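Local coordinates for DNA translocase coupling protein (PDB 6O1W) that probably binds DNA and ATP and drives DNA transfer during conjugation of a Clostridium perfringens plasmid, as an FtsK/SpoIIIE-type coupling protein, at residues A[103-108]-A[150-155]; A[176-181]-A[347-352]; A[183-188]-A[254-259]; A[190-195]-A[272-277]. All coordinates share one frame; numbering follows the deposited sequence.

Contact 1: residues A[103-108]-A[150-155]; sequences KYIEEQ and LWQLLK
The indole NE1 of W151 donates a hydrogen bond to D102 OD1, and I105 CD1 lies 4.1 Å from that same NE1, so a polar tie and an apolar touch meet at the pyrrole end of one ring. D102 stands just ahead of 103-108 in the chain, and its bond therefore links the loop to the helix directly. I105 carries nearly all of the remaining contact. Its CG1 branch is anti to the carbonyl carbon (chi1 -70°) and runs on extended, which brings CD1 to the helix surface. There CD1 meets the side of the K155 chain, with K155 CE at 3.7 Å and K155 CG at 3.8 Å, the two side chains crossing at about a right angle. K155 can offer its methylenes in this way because it is folded twice (chi2 -79°, chi3 -88°); its CG also rests on one face of the W151 ring, 3.7 Å above the plane and offset toward the rim. One helical turn back, Q152 adds its aliphatic part, with CG 4.2 Å from I105 CG1. No hydrogen bond joins the two segments themselves. W100, a residue of the same loop region, meets the W151 ring almost perpendicularly and also touches I105 and Q152. In the FtsK/SpoIIIE-type domain, the helix involved is 142-155, which follows the P-loop: L150 packs on strands 159-163 and 229-233, L153 reaches strand 111-116, and the 103-108 loop leading into that strand lies over the helix's C-terminal turns.

Contact 2: residues A[176-181]-A[347-352]; sequences EKVGQV and KHFIPN. With BGC (beta-D-glucopyranose), chain E.
V178 and P351 bring their CA atoms to 6.5 Å where the turn ahead of strand 179-182 passes the break between helices 345-348 and 351-356, with F349 the first residue there to leave helical backbone angles. V178 supplies both of its methyl groups. CG2 stands between the backbone N and the carbonyl carbon and points at F349, whose ring it meets at the edge, in the ring plane, 3.7 Å from CZ. The F349 ring comes from the opposite direction, its CG anti to the backbone N (chi1 -177°), so that CZ leads toward the valine. The other methyl, CG1, faces P351 instead, lying 4.2 Å from P351 CB and 4.1 Å from P351 O. K177 adds only its first carbon, CB, at 4.3 Å from P351 CB, before its chain leads away toward weak polar partners at E174 and L173. Around this pair, Y175 stacks on the F349 ring and L154 of helix 142-155 touches both V178 and F349, while E174 packs on F349 and P351. Further along the strand, Q180 lines, with Y161 and Y194, a pocket in which a glucose is bound, hydrogen-bonded to Y161 OH. With no hydrogen bond or ion pair between the two segments, this join of the C-terminal segment to the edge of the large sheet is made almost wholly by carbon atoms, the carbonyl oxygen of P351 being met only by a methyl group, so it probably rests on close fit rather than on directed polar bonds.

Contact 3: residues A[183-188]-A[254-259]; sequences TEVDAA and VRIEGY
Two helices of the FtsK/SpoIIIE-type domain, whose sequence places it among the P-loop NTPases, pack here: the N-terminal turn of 185-209 meets the middle of 247-266, and I256 is the side chain that joins them. Its CG1 branch is anti to the carbonyl carbon (chi1 -68°) and extended beyond, carrying CD1 across to the first turn of the other helix. CD1 lands 3.7 Å from V185 CG2 and 3.8 Å from V185 O, touching both the branch and the backbone of one residue. A188, one turn further on, completes the seat with its CB 4.2 Å from I256 CD1. V185 turns CG2 anti to its nitrogen, and its side chain meets that of I256 at an oblique angle. The side chains that meet are apolar and no hydrogen bond crosses between the segments, but charges tie the same helices nearby: D186 forms a salt bridge with K252, and R255 forms one with E189. F165 covers V185 and A188 from a loop, and F192 extends the apolar surface along I256. The turn that receives I256 begins at E184, the N-cap. Its backbone O accepts from A188 N at 3.1 Å, while its carboxylate folds back to cap the helix: A187 N donates to E184 OE2 over 2.9 Å, with an N-H...O angle of 131°, reaching that oxygen from above the carboxylate plane, 63° out of it.

Contact 4: residues A[190-195]-A[272-277]; sequences KLFKYL and INLCIG. With BGC (beta-D-glucopyranose), chain E.
I272 and L195 meet where the start of strand 272-278 packs against helix 185-209: I272 CD1 lies 3.9 Å from the backbone oxygen L195 O, and I272 CG2 is 4.4 Å from L195 CD2. The isoleucine straddles its partner in this way because CG1 is anti to the carbonyl carbon (chi1 -51°) and CD1 continues outward to the helix backbone, leaving CG2 to face the leucine side chain. Two residues along the strand, L274 CD2 approaches the F192 ring at its edge, near the ring plane, 4.4 Å from CE1. One face of that ring is occupied by L191 CD2 from the same helix. On a different side of the helix, Y194 lays one ring face against the bound glucose, whose C4 sits 3.7 Å above the plane, offset toward the rim, with O3 3.7 Å from Y194 CE1. The next shell holds these groups in place: V231 of the adjoining strand 229-233 touches both L195 and L274, while L263 and T260 of helix 247-266 press on L195 and F192. Y161 of strand 159-163 touches L191, Y194 and L195 and hydrogen-bonds the sugar through its OH. Strand 272-278 itself is fixed between its neighbours, with N273 bound through its amide to R228 and to P130 O, and L274 N donating to H131 ND1. The helix thus has two chemistries: toward the sheet a hydrophobic face without a cross-segment hydrogen bond, and at Y194 an aromatic face against the ring of the sugar, an arrangement consistent with CH-pi packing.

In the fold
Contacts 1 and 2 touch directly along helix 142-155, which belongs to contact 1: W151 CE3 lies 3.6 Å from F349 CD1, and L154 CD1 is 3.5 Å from V178 CG2. Contacts 3 and 4, centres 10 Å apart, both use helix 185-209 and are joined by I256 CG2 at 3.9 Å from F192 CD2. Strand 179-182 leads directly into that helix, and contacts 2 and 4 both reach one glucose, through Q180 and Y194. The ATP site, with no nucleotide bound in this chain, lies nearer the first pair: V144, which binds ATP in another structure of this protein, is about 10 Å from W151 and about 11 Å from F349, side chain to side chain.

Contact 1: residues A[103-108]-A[150-155]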
# COMPACT_ATOMS: atom_id res chain seq x y z
N LYS A 103 -10.39 1.75 -18.02
CA LYS A 103 -11.72 2.27 -17.66
C LYS A 103 -11.74 2.89 -16.25
O LYS A 103 -12.61 3.73 -15.97
CB LYS A 103 -12.79 1.16 -17.78
CG LYS A 103 -12.78 0.13 -16.66
CD LYS A 103 -13.94 -0.86 -16.77
CE LYS A 103 -13.86 -1.94 -15.72
NZ LYS A 103 -15.11 -2.75 -15.66
N TYR A 104 -10.78 2.48 -15.37
CA TYR A 104 -10.64 2.99 -14.01
C TYR A 104 -9.99 4.38 -13.93
O TYR A 104 -10.13 5.04 -12.90
CB TYR A 104 -9.89 1.98 -13.12
CG TYR A 104 -10.55 0.63 -13.01
CD1 TYR A 104 -11.74 0.46 -12.30
CD2 TYR A 104 -9.94 -0.51 -13.52
CE1 TYR A 104 -12.33 -0.79 -12.17
CE2 TYR A 104 -10.52 -1.77 -13.40
CZ TYR A 104 -11.73 -1.90 -12.73
OH TYR A 104 -12.29 -3.14 -12.59
N ILE A 105 -9.31 4.83 -15.00
CA ILE A 105 -8.65 6.13 -15.04
C ILE A 105 -9.65 7.24 -14.76
O ILE A 105 -10.67 7.34 -15.44
CB ILE A 105 -7.84 6.37 -16.35
CG1 ILE A 105 -6.61 5.47 -16.40
CG2 ILE A 105 -7.43 7.85 -16.50
CD1 ILE A 105 -5.92 5.41 -17.68
N GLU A 106 -9.36 8.05 -13.73
CA GLU A 106 -10.19 9.17 -13.28
C GLU A 106 -10.04 10.36 -14.18
O GLU A 106 -8.94 10.64 -14.68
CB GLU A 106 -9.85 9.57 -11.85
CG GLU A 106 -10.10 8.48 -10.82
CD GLU A 106 -11.55 8.10 -10.58
OE1 GLU A 106 -12.36 9.01 -10.27
OE2 GLU A 106 -11.88 6.90 -10.67
N GLU A 107 -11.14 11.09 -14.33
CA GLU A 107 -11.26 12.32 -15.12
C GLU A 107 -10.58 13.46 -14.38
O GLU A 107 -9.88 14.28 -14.99
CB GLU A 107 -12.75 12.61 -15.43
CG GLU A 107 -13.70 12.62 -14.23
CD GLU A 107 -14.36 11.33 -13.78
OE1 GLU A 107 -13.80 10.23 -14.01
OE2 GLU A 107 -15.45 11.42 -13.16
N GLN A 108 -10.71 13.46 -13.04
CA GLN A 108 -10.12 14.45 -12.17
C GLN A 108 -8.60 14.28 -12.09
O GLN A 108 -8.11 13.24 -11.63
CB GLN A 108 -10.78 14.39 -10.79
CG GLN A 108 -10.68 15.69 -10.00
CD GLN A 108 -11.24 15.52 -8.62
OE1 GLN A 108 -12.33 14.97 -8.42
NE2 GLN A 108 -10.52 16.00 -7.63
N LEU A 150 1.73 5.37 -11.61
CA LEU A 150 2.56 6.08 -12.59
C LEU A 150 1.84 6.18 -13.93
O LEU A 150 1.79 7.27 -14.50
CB LEU A 150 3.91 5.35 -12.76
CG LEU A 150 4.86 5.82 -13.87
CD1 LEU A 150 5.26 7.34 -13.68
CD2 LEU A 150 6.10 4.91 -13.92
N TRP A 151 1.28 5.05 -14.42
CA TRP A 151 0.54 4.96 -15.68
C TRP A 151 -0.65 5.94 -15.71
O TRP A 151 -0.81 6.70 -16.66
CB TRP A 151 0.06 3.51 -15.88
CG TRP A 151 -0.80 3.36 -17.10
CD1 TRP A 151 -2.15 3.16 -17.12
CD2 TRP A 151 -0.40 3.58 -18.46
NE1 TRP A 151 -2.60 3.12 -18.43
CE2 TRP A 151 -1.54 3.39 -19.27
CE3 TRP A 151 0.84 3.85 -19.08
CZ2 TRP A 151 -1.49 3.47 -20.67
CZ3 TRP A 151 0.88 3.95 -20.47
CH2 TRP A 151 -0.27 3.77 -21.25
N GLN A 152 -1.43 5.97 -14.62
CA GLN A 152 -2.58 6.85 -14.45
C GLN A 152 -2.18 8.31 -14.56
O GLN A 152 -2.79 9.04 -15.35
CB GLN A 152 -3.30 6.56 -13.11
CG GLN A 152 -3.97 5.18 -13.12
CD GLN A 152 -4.63 4.81 -11.82
OE1 GLN A 152 -4.25 3.87 -11.12
NE2 GLN A 152 -5.63 5.53 -11.46
N LEU A 153 -1.10 8.71 -13.86
CA LEU A 153 -0.58 10.07 -13.90
C LEU A 153 0.03 10.43 -15.25
O LEU A 153 -0.15 11.57 -15.69
CB LEU A 153 0.39 10.34 -12.75
CG LEU A 153 -0.27 10.23 -11.38
CD1 LEU A 153 0.77 10.29 -10.28
CD2 LEU A 153 -1.41 11.26 -11.23
N LEU A 154 0.71 9.48 -15.92
CA LEU A 154 1.26 9.71 -17.27
C LEU A 154 0.11 9.97 -18.26
O LEU A 154 0.25 10.79 -19.17
CB LEU A 154 2.08 8.48 -17.74
CG LEU A 154 3.46 8.28 -17.10
CD1 LEU A 154 4.10 7.04 -17.61
CD2 LEU A 154 4.38 9.49 -17.38
N LYS A 155 -1.04 9.28 -18.06
CA LYS A 155 -2.27 9.42 -18.86
C LYS A 155 -2.96 10.74 -18.57
O LYS A 155 -3.76 11.17 -19.38
CB LYS A 155 -3.25 8.24 -18.60
CG LYS A 155 -2.86 6.93 -19.26
CD LYS A 155 -3.22 6.91 -20.74
CE LYS A 155 -4.62 6.44 -21.03
NZ LYS A 155 -5.08 6.92 -22.35

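Contact 2: residues A[176-181]-A[347-352]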
# COMPACT_ATOMS: atom_id res chain seq x y z
N GLU A 176 11.81 4.71 -20.38
CA GLU A 176 12.68 5.79 -20.85
C GLU A 176 12.03 6.62 -21.97
O GLU A 176 12.45 7.74 -22.19
CB GLU A 176 14.03 5.24 -21.33
CG GLU A 176 15.13 5.42 -20.31
CD GLU A 176 16.54 5.18 -20.82
OE1 GLU A 176 16.69 4.63 -21.94
OE2 GLU A 176 17.50 5.55 -20.10
N LYS A 177 11.03 6.07 -22.66
CA LYS A 177 10.34 6.82 -23.72
C LYS A 177 9.43 7.90 -23.11
O LYS A 177 9.15 8.89 -23.78
CB LYS A 177 9.46 5.90 -24.59
CG LYS A 177 10.15 4.67 -25.15
CD LYS A 177 10.65 4.85 -26.57
CE LYS A 177 11.19 3.57 -27.15
NZ LYS A 177 12.45 3.13 -26.47
N VAL A 178 8.95 7.70 -21.84
CA VAL A 178 7.99 8.59 -21.20
C VAL A 178 8.56 9.45 -20.04
O VAL A 178 7.85 10.31 -19.51
CB VAL A 178 6.72 7.82 -20.75
CG1 VAL A 178 6.08 7.07 -21.93
CG2 VAL A 178 7.01 6.86 -19.59
N GLY A 179 9.82 9.24 -19.70
CA GLY A 179 10.46 9.98 -18.63
C GLY A 179 11.92 9.63 -18.45
O GLY A 179 12.52 8.94 -19.28
N GLN A 180 12.50 10.12 -17.39
CA GLN A 180 13.92 9.94 -17.10
C GLN A 180 14.08 8.87 -16.03
O GLN A 180 13.43 8.94 -14.97
CB GLN A 180 14.46 11.24 -16.55
CG GLN A 180 15.77 11.71 -17.14
CD GLN A 180 16.10 13.05 -16.52
OE1 GLN A 180 15.63 14.10 -16.96
NE2 GLN A 180 16.88 13.03 -15.44
N VAL A 181 14.96 7.91 -16.30
CA VAL A 181 15.31 6.83 -15.38
C VAL A 181 16.69 7.15 -14.81
O VAL A 181 17.64 7.29 -15.56
CB VAL A 181 15.25 5.41 -16.02
CG1 VAL A 181 15.54 4.32 -14.97
CG2 VAL A 181 13.91 5.15 -16.70
N LYS A 347 1.34 -5.95 -20.96
CA LYS A 347 0.06 -5.70 -21.62
C LYS A 347 -0.62 -4.38 -21.26
O LYS A 347 -1.54 -3.97 -21.97
CB LYS A 347 -0.91 -6.88 -21.45
CG LYS A 347 -1.19 -7.38 -20.08
CD LYS A 347 -1.60 -8.83 -20.17
CE LYS A 347 -2.13 -9.35 -18.87
NZ LYS A 347 -2.28 -10.84 -18.87
N HIS A 348 -0.15 -3.68 -20.21
CA HIS A 348 -0.83 -2.46 -19.79
C HIS A 348 -0.06 -1.18 -20.02
O HIS A 348 -0.68 -0.13 -20.12
CB HIS A 348 -1.25 -2.59 -18.31
CG HIS A 348 -2.20 -3.72 -18.06
ND1 HIS A 348 -1.97 -4.65 -17.06
CD2 HIS A 348 -3.33 -4.07 -18.73
CE1 HIS A 348 -2.97 -5.51 -17.13
NE2 HIS A 348 -3.81 -5.21 -18.12
N PHE A 349 1.28 -1.25 -20.13
CA PHE A 349 2.12 -0.07 -20.31
C PHE A 349 2.36 0.16 -21.79
O PHE A 349 3.12 -0.58 -22.40
CB PHE A 349 3.43 -0.20 -19.50
CG PHE A 349 4.30 1.03 -19.60
CD1 PHE A 349 3.97 2.19 -18.90
CD2 PHE A 349 5.41 1.05 -20.43
CE1 PHE A 349 4.74 3.35 -19.04
CE2 PHE A 349 6.18 2.21 -20.58
CZ PHE A 349 5.83 3.35 -19.89
N ILE A 350 1.64 1.12 -22.38
CA ILE A 350 1.67 1.41 -23.82
C ILE A 350 2.26 2.81 -24.04
O ILE A 350 1.53 3.80 -23.94
CB ILE A 350 0.27 1.18 -24.48
CG1 ILE A 350 -0.29 -0.21 -24.11
CG2 ILE A 350 0.34 1.35 -26.02
CD1 ILE A 350 -1.81 -0.34 -24.14
N PRO A 351 3.59 2.90 -24.24
CA PRO A 351 4.25 4.22 -24.32
C PRO A 351 3.71 5.19 -25.38
O PRO A 351 3.69 6.40 -25.15
CB PRO A 351 5.72 3.88 -24.57
CG PRO A 351 5.89 2.50 -24.12
CD PRO A 351 4.59 1.81 -24.30
N ASN A 352 3.28 4.65 -26.53
CA ASN A 352 2.77 5.45 -27.66
C ASN A 352 1.48 6.19 -27.31
O ASN A 352 1.31 7.30 -27.81
CB ASN A 352 2.63 4.62 -28.95
CG ASN A 352 2.16 3.19 -28.79
OD1 ASN A 352 1.03 2.85 -29.15
ND2 ASN A 352 3.04 2.30 -28.28
C2 BGC E . 15.45 18.67 -16.14
C3 BGC E . 16.79 19.35 -15.88
C4 BGC E . 17.43 18.76 -14.63
C5 BGC E . 17.54 17.25 -14.75
C6 BGC E . 18.04 16.59 -13.48
C1 BGC E . 15.66 17.16 -16.24
O1 BGC E . 14.45 16.53 -16.48
O2 BGC E . 14.87 19.17 -17.34
O3 BGC E . 16.61 20.75 -15.75
O4 BGC E . 18.73 19.31 -14.42
O5 BGC E . 16.25 16.68 -15.03
O6 BGC E . 18.07 15.18 -13.62

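Contact 3: residues A[183-188]-A[254-259]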
# COMPACT_ATOMS: atom_id res chain seq x y z
N THR A 183 19.66 5.76 -12.48
CA THR A 183 20.19 4.45 -12.11
C THR A 183 21.39 4.46 -11.14
O THR A 183 21.89 3.38 -10.78
CB THR A 183 20.57 3.66 -13.38
OG1 THR A 183 21.67 4.32 -13.99
CG2 THR A 183 19.43 3.54 -14.37
N GLU A 184 21.90 5.64 -10.79
CA GLU A 184 23.05 5.71 -9.89
C GLU A 184 22.94 6.94 -8.98
O GLU A 184 22.18 7.85 -9.29
CB GLU A 184 24.40 5.62 -10.67
CG GLU A 184 25.11 6.93 -11.00
CD GLU A 184 24.60 7.75 -12.17
OE1 GLU A 184 23.88 7.20 -13.03
OE2 GLU A 184 24.96 8.95 -12.23
N VAL A 185 23.67 6.93 -7.87
CA VAL A 185 23.65 7.93 -6.81
C VAL A 185 24.06 9.35 -7.30
O VAL A 185 23.47 10.33 -6.81
CB VAL A 185 24.47 7.45 -5.57
CG1 VAL A 185 25.99 7.45 -5.82
CG2 VAL A 185 24.10 8.26 -4.33
N ASP A 186 24.98 9.47 -8.28
CA ASP A 186 25.38 10.78 -8.82
C ASP A 186 24.20 11.43 -9.54
O ASP A 186 23.88 12.60 -9.27
CB ASP A 186 26.59 10.65 -9.78
CG ASP A 186 27.88 10.11 -9.19
OD1 ASP A 186 28.08 10.26 -7.97
OD2 ASP A 186 28.71 9.58 -9.95
N ALA A 187 23.53 10.68 -10.43
CA ALA A 187 22.34 11.17 -11.14
C ALA A 187 21.20 11.48 -10.15
O ALA A 187 20.49 12.45 -10.35
CB ALA A 187 21.89 10.15 -12.16
N ALA A 188 21.07 10.71 -9.04
CA ALA A 188 20.04 10.95 -8.01
C ALA A 188 20.31 12.24 -7.24
O ALA A 188 19.35 12.92 -6.93
CB ALA A 188 19.94 9.77 -7.03
N VAL A 254 23.32 11.47 2.61
CA VAL A 254 22.85 12.41 3.64
C VAL A 254 22.27 13.63 2.93
O VAL A 254 21.19 14.07 3.29
CB VAL A 254 23.97 12.78 4.67
CG1 VAL A 254 23.58 13.96 5.55
CG2 VAL A 254 24.34 11.57 5.53
N ARG A 255 22.97 14.15 1.91
CA ARG A 255 22.54 15.32 1.13
C ARG A 255 21.22 15.00 0.42
O ARG A 255 20.28 15.77 0.54
CB ARG A 255 23.64 15.70 0.14
CG ARG A 255 23.85 17.20 -0.06
CD ARG A 255 25.32 17.54 -0.30
NE ARG A 255 25.90 16.81 -1.43
CZ ARG A 255 27.07 16.18 -1.41
NH1 ARG A 255 27.83 16.21 -0.33
NH2 ARG A 255 27.49 15.52 -2.48
N ILE A 256 21.12 13.82 -0.23
CA ILE A 256 19.90 13.33 -0.90
C ILE A 256 18.73 13.19 0.09
O ILE A 256 17.59 13.52 -0.27
CB ILE A 256 20.16 12.02 -1.67
CG1 ILE A 256 21.09 12.27 -2.86
CG2 ILE A 256 18.82 11.35 -2.11
CD1 ILE A 256 21.77 10.98 -3.47
N GLU A 257 19.00 12.64 1.32
CA GLU A 257 17.97 12.47 2.36
C GLU A 257 17.42 13.86 2.78
O GLU A 257 16.21 14.00 2.98
CB GLU A 257 18.53 11.70 3.56
CG GLU A 257 17.65 11.73 4.80
CD GLU A 257 18.17 11.02 6.04
OE1 GLU A 257 19.41 10.91 6.20
OE2 GLU A 257 17.33 10.58 6.85
N GLY A 258 18.32 14.85 2.87
CA GLY A 258 17.98 16.23 3.19
C GLY A 258 17.06 16.79 2.11
O GLY A 258 16.07 17.47 2.44
N TYR A 259 17.32 16.43 0.83
CA TYR A 259 16.48 16.88 -0.28
C TYR A 259 15.11 16.18 -0.30
O TYR A 259 14.10 16.84 -0.53
CB TYR A 259 17.16 16.74 -1.65
CG TYR A 259 18.50 17.43 -1.82
CD1 TYR A 259 18.74 18.68 -1.25
CD2 TYR A 259 19.47 16.90 -2.66
CE1 TYR A 259 19.94 19.36 -1.48
CE2 TYR A 259 20.67 17.56 -2.88
CZ TYR A 259 20.91 18.79 -2.28
OH TYR A 259 22.10 19.43 -2.51

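Contact 4: residues A[190-195]-A[272-277]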
# COMPACT_ATOMS: atom_id res chain seq x y z
N LYS A 190 21.85 14.96 -8.47
CA LYS A 190 21.44 15.98 -9.44
C LYS A 190 19.90 16.06 -9.53
O LYS A 190 19.36 17.14 -9.64
CB LYS A 190 22.03 15.71 -10.85
CG LYS A 190 23.56 15.81 -10.92
CD LYS A 190 24.05 15.58 -12.35
CE LYS A 190 25.47 15.05 -12.42
NZ LYS A 190 26.48 16.04 -11.99
N LEU A 191 19.22 14.92 -9.52
CA LEU A 191 17.75 14.90 -9.63
C LEU A 191 17.09 15.54 -8.44
O LEU A 191 16.23 16.39 -8.63
CB LEU A 191 17.20 13.46 -9.81
CG LEU A 191 15.65 13.33 -9.68
CD1 LEU A 191 14.95 14.08 -10.82
CD2 LEU A 191 15.21 11.84 -9.60
N PHE A 192 17.46 15.13 -7.23
CA PHE A 192 16.82 15.62 -6.01
C PHE A 192 17.13 17.09 -5.70
O PHE A 192 16.29 17.77 -5.12
CB PHE A 192 17.09 14.70 -4.81
CG PHE A 192 16.20 13.48 -4.89
CD1 PHE A 192 14.84 13.57 -4.61
CD2 PHE A 192 16.72 12.25 -5.29
CE1 PHE A 192 14.01 12.45 -4.69
CE2 PHE A 192 15.88 11.13 -5.40
CZ PHE A 192 14.53 11.23 -5.12
N LYS A 193 18.31 17.57 -6.10
CA LYS A 193 18.67 18.98 -5.96
C LYS A 193 17.80 19.80 -6.97
O LYS A 193 17.26 20.83 -6.61
CB LYS A 193 20.18 19.19 -6.19
CG LYS A 193 20.63 20.65 -6.21
CD LYS A 193 20.35 21.34 -4.89
CE LYS A 193 21.13 22.63 -4.79
NZ LYS A 193 20.30 23.74 -4.24
N TYR A 194 17.59 19.28 -8.17
CA TYR A 194 16.71 19.91 -9.15
C TYR A 194 15.24 19.99 -8.62
O TYR A 194 14.61 21.05 -8.76
CB TYR A 194 16.74 19.14 -10.48
CG TYR A 194 15.57 19.50 -11.37
CD1 TYR A 194 15.51 20.74 -12.01
CD2 TYR A 194 14.49 18.64 -11.53
CE1 TYR A 194 14.41 21.10 -12.80
CE2 TYR A 194 13.40 18.97 -12.32
CZ TYR A 194 13.35 20.22 -12.93
OH TYR A 194 12.24 20.57 -13.67
N LEU A 195 14.69 18.87 -8.10
CA LEU A 195 13.32 18.78 -7.60
C LEU A 195 13.07 19.69 -6.42
O LEU A 195 12.01 20.31 -6.34
CB LEU A 195 12.96 17.33 -7.24
CG LEU A 195 12.87 16.29 -8.35
CD1 LEU A 195 12.80 14.89 -7.74
CD2 LEU A 195 11.67 16.56 -9.27
N ILE A 272 4.27 18.08 -6.85
CA ILE A 272 5.42 17.20 -6.95
C ILE A 272 5.12 16.04 -5.98
O ILE A 272 5.08 16.24 -4.75
CB ILE A 272 6.79 17.88 -6.67
CG1 ILE A 272 6.97 19.17 -7.52
CG2 ILE A 272 7.95 16.87 -6.85
CD1 ILE A 272 8.24 19.92 -7.39
N ASN A 273 4.91 14.82 -6.53
CA ASN A 273 4.50 13.65 -5.77
C ASN A 273 5.52 12.52 -5.71
O ASN A 273 6.07 12.11 -6.73
CB ASN A 273 3.16 13.12 -6.30
CG ASN A 273 2.15 14.23 -6.50
OD1 ASN A 273 1.83 14.59 -7.61
ND2 ASN A 273 1.63 14.80 -5.43
N LEU A 274 5.78 12.03 -4.50
CA LEU A 274 6.71 10.91 -4.26
C LEU A 274 5.93 9.61 -4.10
O LEU A 274 5.00 9.56 -3.29
CB LEU A 274 7.55 11.18 -2.99
CG LEU A 274 8.52 12.33 -3.08
CD1 LEU A 274 9.00 12.76 -1.70
CD2 LEU A 274 9.70 12.00 -3.98
N CYS A 275 6.29 8.58 -4.89
CA CYS A 275 5.72 7.23 -4.84
C CYS A 275 6.88 6.34 -4.50
O CYS A 275 7.77 6.11 -5.34
CB CYS A 275 5.06 6.82 -6.15
SG CYS A 275 3.57 7.76 -6.56
N ILE A 276 6.93 5.89 -3.24
CA ILE A 276 8.05 5.14 -2.68
C ILE A 276 7.75 3.66 -2.43
O ILE A 276 6.79 3.34 -1.74
CB ILE A 276 8.55 5.81 -1.38
CG1 ILE A 276 8.71 7.34 -1.51
CG2 ILE A 276 9.85 5.15 -0.88
CD1 ILE A 276 8.72 8.07 -0.19
N GLY A 277 8.63 2.80 -2.90
CA GLY A 277 8.58 1.37 -2.63
C GLY A 277 9.58 0.99 -1.55
O GLY A 277 10.69 1.56 -1.49
C2 BGC E . 15.45 18.67 -16.14
C3 BGC E . 16.79 19.35 -15.88
C4 BGC E . 17.43 18.76 -14.63
C5 BGC E . 17.54 17.25 -14.75
C6 BGC E . 18.04 16.59 -13.48
C1 BGC E . 15.66 17.16 -16.24
O1 BGC E . 14.45 16.53 -16.48
O2 BGC E . 14.87 19.17 -17.34
O3 BGC E . 16.61 20.75 -15.75
O4 BGC E . 18.73 19.31 -14.42
O5 BGC E . 16.25 16.68 -15.03
O6 BGC E . 18.07 15.18 -13.62